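Local coordinates for protein peptide synthase (Silicibacter pomeroyi DSS-3, PDB 2QTP) that is of unknown biochemical function but adopts a variant of the Bacillus chorismate mutase fold and may act in amino-acid metabolism, at residues L62-R65 / C66-L70. Sequence-based numbering, arbitrary orientation.
Sequences LGER and CVQAL
Glu64 and Gln68 face each other one helical turn apart on the exposed side of helix 49-70. The Glu64 chain sets out with CG anti to the backbone N (chi1 169°) and then bends at chi2, which brings OE2 over the face of the Gln68 amide. OE2 comes 3.0 Å from Gln68 NE2, but it lies above the amide plane and not in line with an N-H, and no hydrogen bond forms; the carboxylate and amide planes stand 79° apart. The amide's other end meets Arg65, whose chain bends at chi2 and chi3: Gln68 OE1 approaches Arg65 CD at 3.7 Å, oblique to the guanidinium. Underneath, regular i to i+4 bonds hold the turn: Gln68 N donates to Glu64 O and Ala69 N to Arg65 O, each at 2.9 Å, and Cys66 N to Leu62 O at 3.0 Å (158°). Cys66 CB lies 3.4 Å from Gly63 O. This is the C-terminal part of an amphipathic helix packed on a mixed β-sheet. Leu62 touches Val167 and Cys66 touches Val169 of strand 162-171, Ala69 lies on Val10 of strand 5-15, Arg65 spans from the Gln68 side to Val10 and Ala32, and Leu70 O accepts a hydrogen bond from Arg28 of strand 21-37.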
# COMPACT_ATOMS: atom_id res chain seq x y z
N LEU A 62 -1.24 -6.78 5.16
CA LEU A 62 -2.07 -5.83 4.44
C LEU A 62 -2.87 -6.52 3.34
O LEU A 62 -4.05 -6.18 3.09
CB LEU A 62 -1.24 -4.66 3.90
CG LEU A 62 -0.48 -3.79 4.92
CD1 LEU A 62 0.54 -2.76 4.26
CD2 LEU A 62 -1.44 -3.08 5.88
N GLY A 63 -2.28 -7.52 2.69
CA GLY A 63 -3.02 -8.29 1.69
C GLY A 63 -4.23 -9.02 2.30
O GLY A 63 -5.29 -9.09 1.70
N GLU A 64 -4.05 -9.56 3.50
CA GLU A 64 -5.11 -10.23 4.25
C GLU A 64 -6.18 -9.23 4.68
O GLU A 64 -7.36 -9.55 4.63
CB GLU A 64 -4.52 -10.95 5.47
CG GLU A 64 -5.57 -11.47 6.50
CD GLU A 64 -6.43 -12.64 5.98
OE1 GLU A 64 -5.94 -13.41 5.13
OE2 GLU A 64 -7.59 -12.80 6.44
N ARG A 65 -5.78 -8.03 5.12
CA ARG A 65 -6.77 -7.01 5.49
C ARG A 65 -7.63 -6.63 4.29
O ARG A 65 -8.84 -6.45 4.43
CB ARG A 65 -6.11 -5.75 6.09
CG ARG A 65 -5.37 -5.98 7.41
CD ARG A 65 -6.25 -6.53 8.55
NE ARG A 65 -7.30 -5.57 8.88
CZ ARG A 65 -7.23 -4.63 9.83
NH1 ARG A 65 -6.17 -4.51 10.63
NH2 ARG A 65 -8.28 -3.81 9.98
N CYS A 66 -7.01 -6.54 3.12
CA CYS A 66 -7.75 -6.25 1.88
C CYS A 66 -8.85 -7.26 1.59
O CYS A 66 -9.99 -6.88 1.34
CB CYS A 66 -6.81 -6.18 0.67
SG CYS A 66 -5.97 -4.63 0.50
N VAL A 67 -8.50 -8.55 1.59
CA VAL A 67 -9.47 -9.61 1.31
C VAL A 67 -10.53 -9.72 2.42
O VAL A 67 -11.69 -9.94 2.13
CB VAL A 67 -8.78 -10.99 1.00
CG1 VAL A 67 -7.84 -10.84 -0.20
CG2 VAL A 67 -8.03 -11.56 2.21
N GLN A 68 -10.15 -9.55 3.68
CA GLN A 68 -11.13 -9.48 4.75
C GLN A 68 -12.09 -8.32 4.57
O GLN A 68 -13.27 -8.47 4.80
CB GLN A 68 -10.47 -9.37 6.12
CG GLN A 68 -9.88 -10.67 6.62
CD GLN A 68 -9.09 -10.49 7.91
OE1 GLN A 68 -8.47 -9.45 8.16
NE2 GLN A 68 -9.10 -11.53 8.74
N ALA A 69 -11.59 -7.16 4.14
CA ALA A 69 -12.45 -5.99 3.92
C ALA A 69 -13.47 -6.22 2.80
O ALA A 69 -14.58 -5.72 2.86
CB ALA A 69 -11.59 -4.76 3.59
N LEU A 70 -13.06 -6.92 1.76
CA LEU A 70 -13.90 -7.19 0.62
C LEU A 70 -14.70 -8.46 0.82
O LEU A 70 -15.52 -8.82 -0.01
CB LEU A 70 -13.05 -7.36 -0.64
CG LEU A 70 -12.34 -6.15 -1.23
CD1 LEU A 70 -11.22 -6.63 -2.19
CD2 LEU A 70 -13.34 -5.21 -1.89